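Local coordinates for protein probable aminotransferase (Pseudomonas aeruginosa, PDB 5YKR) that is a probable class-III aminotransferase, a pyridoxal-phosphate-dependent enzyme that carries its cofactor covalently bound and assembles as two subunits, at residues Ser138-Asn143 against His167-Glu172. Numbering follows the deposited sequence.
Sequences SATDAN and HGSVDE
This contact lies at the phosphate end of the cofactor site, where T140 and N143 near the N-terminus of helix 139-154 meet the loop H167-V170 of the large, PLP-binding domain of this fold type I aminotransferase. S138 is the N-cap, its OG accepting from D141 N. T140 OG1, which also hydrogen-bonds OP3 of the modified residue LLP at position 286, accepts from S169 N at 3.0 Å with an N-H...O angle of 147°. The G168 CA lies 3.1 Å from T140 OG1, bringing the backbone hard against the hydroxyl. T140 CG2, anti to the backbone N (chi1 -67° for OG1), packs against S169 OG at 3.4 Å. Three residues on, N143 ND2 donates to H167 O over 3.1 Å, on a carbonyl lone pair and with H167 O lying close to the plane of the N143 amide. That amide stands almost perpendicular to the H167 ring, and D259 OD2 ties the two together by accepting from N143 ND2 and hydrogen-bonding H167 ND1. V170 CG2 rests 3.9 Å from N143 CB. A water joins the two hydroxyls, donating to T140 OG1 and lying 2.6 Å from S169 OG.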
ATOM      1  N   SER A 138       3.687  -0.614  -1.835  1.00  7.32           N
ATOM      2  CA  SER A 138       3.899   0.709  -2.511  1.00  7.23           C
ATOM      3  C   SER A 138       5.267   1.282  -2.167  1.00  7.19           C
ATOM      4  O   SER A 138       5.840   0.979  -1.139  1.00  7.99           O
ATOM      5  CB  SER A 138       2.858   1.708  -2.039  1.00  7.82           C
ATOM      6  OG  SER A 138       3.029   2.062  -0.663  1.00  8.05           O
ATOM      7  N   ALA A 139       5.747   2.168  -3.027  1.00  7.49           N
ATOM      8  CA  ALA A 139       6.960   2.910  -2.745  1.00  7.80           C
ATOM      9  C   ALA A 139       6.827   3.716  -1.453  1.00  7.36           C
ATOM     10  O   ALA A 139       7.761   3.811  -0.684  1.00  7.55           O
ATOM     11  CB  ALA A 139       7.354   3.802  -3.901  1.00  8.66           C
ATOM     12  N   THR A 140       5.660   4.327  -1.247  1.00  7.68           N
ATOM     13  CA  THR A 140       5.455   5.025   0.019  1.00  7.89           C
ATOM     14  C   THR A 140       5.773   4.138   1.212  1.00  7.84           C
ATOM     15  O   THR A 140       6.502   4.570   2.139  1.00  7.74           O
ATOM     16  CB  THR A 140       3.998   5.505   0.138  1.00  8.39           C
ATOM     17  OG1 THR A 140       3.735   6.525  -0.828  1.00  8.40           O
ATOM     18  CG2 THR A 140       3.723   6.049   1.509  1.00  8.83           C
ATOM     19  N   ASP A 141       5.238   2.929   1.205  1.00  7.78           N
ATOM     20  CA  ASP A 141       5.435   2.065   2.352  1.00  7.92           C
ATOM     21  C   ASP A 141       6.894   1.640   2.488  1.00  7.81           C
ATOM     22  O   ASP A 141       7.405   1.530   3.595  1.00  8.13           O
ATOM     23  CB  ASP A 141       4.539   0.840   2.257  1.00  8.55           C
ATOM     24  CG  ASP A 141       3.116   1.123   2.613  1.00  9.63           C
ATOM     25  OD1 ASP A 141       2.763   2.273   2.994  1.00 10.19           O
ATOM     26  OD2 ASP A 141       2.332   0.129   2.562  1.00 11.30           O
ATOM     27  N   ALA A 142       7.575   1.387   1.365  1.00  7.08           N
ATOM     28  CA  ALA A 142       8.993   1.110   1.427  1.00  7.55           C
ATOM     29  C   ALA A 142       9.745   2.244   2.134  1.00  8.04           C
ATOM     30  O   ALA A 142      10.527   2.024   3.057  1.00  8.38           O
ATOM     31  CB  ALA A 142       9.574   0.816   0.053  1.00  7.77           C
ATOM     32  N   ASN A 143       9.437   3.475   1.738  1.00  7.95           N
ATOM     33  CA  ASN A 143      10.068   4.638   2.411  1.00  8.34           C
ATOM     34  C   ASN A 143       9.693   4.713   3.890  1.00  8.79           C
ATOM     35  O   ASN A 143      10.579   4.904   4.729  1.00  9.21           O
ATOM     36  CB  ASN A 143       9.729   5.920   1.650  1.00  8.75           C
ATOM     37  CG  ASN A 143      10.481   6.057   0.346  1.00  7.77           C
ATOM     38  OD1 ASN A 143      11.622   5.619   0.225  1.00  9.36           O
ATOM     39  ND2 ASN A 143       9.851   6.691  -0.637  1.00  8.94           N
ATOM     40  N   HIS A 167       8.163  11.652  -2.146  1.00  8.48           N
ATOM     41  CA  HIS A 167       8.450  10.253  -1.770  1.00  8.39           C
ATOM     42  C   HIS A 167       7.178   9.453  -1.469  1.00  8.68           C
ATOM     43  O   HIS A 167       7.294   8.349  -0.891  1.00  8.97           O
ATOM     44  CB  HIS A 167       9.411  10.230  -0.603  1.00  9.20           C
ATOM     45  CG  HIS A 167      10.709  10.843  -0.947  1.00  9.22           C
ATOM     46  ND1 HIS A 167      11.612  10.247  -1.801  1.00  9.45           N
ATOM     47  CD2 HIS A 167      11.250  12.037  -0.596  1.00 10.22           C
ATOM     48  CE1 HIS A 167      12.654  11.067  -1.987  1.00 10.99           C
ATOM     49  NE2 HIS A 167      12.453  12.156  -1.264  1.00 11.61           N
ATOM     50  N   GLY A 168       6.023   9.978  -1.882  1.00  8.33           N
ATOM     51  CA  GLY A 168       4.735   9.383  -1.554  1.00  8.46           C
ATOM     52  C   GLY A 168       4.089   9.998  -0.326  1.00  9.24           C
ATOM     53  O   GLY A 168       4.488  11.084   0.116  1.00  9.09           O
ATOM     54  N   SER A 169       3.149   9.256   0.256  1.00  8.65           N
ATOM     55  CA  SER A 169       2.397   9.748   1.425  1.00  8.84           C
ATOM     56  C   SER A 169       3.167   9.447   2.692  1.00  9.18           C
ATOM     57  O   SER A 169       2.676   8.776   3.619  1.00  9.76           O
ATOM     58  CB  SER A 169       0.960   9.246   1.404  1.00  9.08           C
ATOM     59  OG  SER A 169       0.868   7.830   1.350  1.00 10.45           O
ATOM     60  N   VAL A 170       4.377   9.996   2.734  1.00  9.47           N
ATOM     61  CA  VAL A 170       5.327   9.864   3.859  1.00  9.83           C
ATOM     62  C   VAL A 170       5.183  11.197   4.607  1.00  9.79           C
ATOM     63  O   VAL A 170       5.693  12.238   4.141  1.00  9.88           O
ATOM     64  CB  VAL A 170       6.778   9.648   3.394  1.00 10.52           C
ATOM     65  CG1 VAL A 170       7.721   9.596   4.576  1.00 12.06           C
ATOM     66  CG2 VAL A 170       6.897   8.389   2.541  1.00 11.12           C
ATOM     67  N   ASP A 171       4.444  11.221   5.715  1.00 11.12           N
ATOM     68  CA  ASP A 171       4.054  12.518   6.318  1.00 11.31           C
ATOM     69  C   ASP A 171       5.252  13.346   6.720  1.00 12.24           C
ATOM     70  O   ASP A 171       5.227  14.568   6.538  1.00 11.68           O
ATOM     71  CB  ASP A 171       3.178  12.250   7.545  1.00 12.57           C
ATOM     72  CG  ASP A 171       1.784  11.681   7.218  1.00 13.72           C
ATOM     73  OD1 ASP A 171       1.356  11.623   6.054  1.00 14.40           O
ATOM     74  OD2 ASP A 171       1.057  11.332   8.192  1.00 18.33           O
ATOM     75  N   GLU A 172       6.326  12.719   7.201  1.00 13.26           N
ATOM     76  CA  GLU A 172       7.529  13.458   7.630  1.00 14.90           C
ATOM     77  C   GLU A 172       8.191  14.229   6.492  1.00 12.69           C
ATOM     78  O   GLU A 172       8.951  15.165   6.753  1.00 15.01           O
ATOM     79  CB  GLU A 172       8.617  12.554   8.225  1.00 19.90           C
ATOM     80  CG  GLU A 172       8.236  11.652   9.313  1.00 25.22           C
ATOM     81  CD  GLU A 172       7.965  10.286   8.742  1.00 27.12           C
ATOM     82  OE1 GLU A 172       6.958  10.217   8.000  1.00 26.40           O
ATOM     83  OE2 GLU A 172       8.735   9.329   9.014  1.00 31.39           O
TER
HETATM   84  O   HOH W   1       0.674   7.340  -1.226  1.00 12.89           O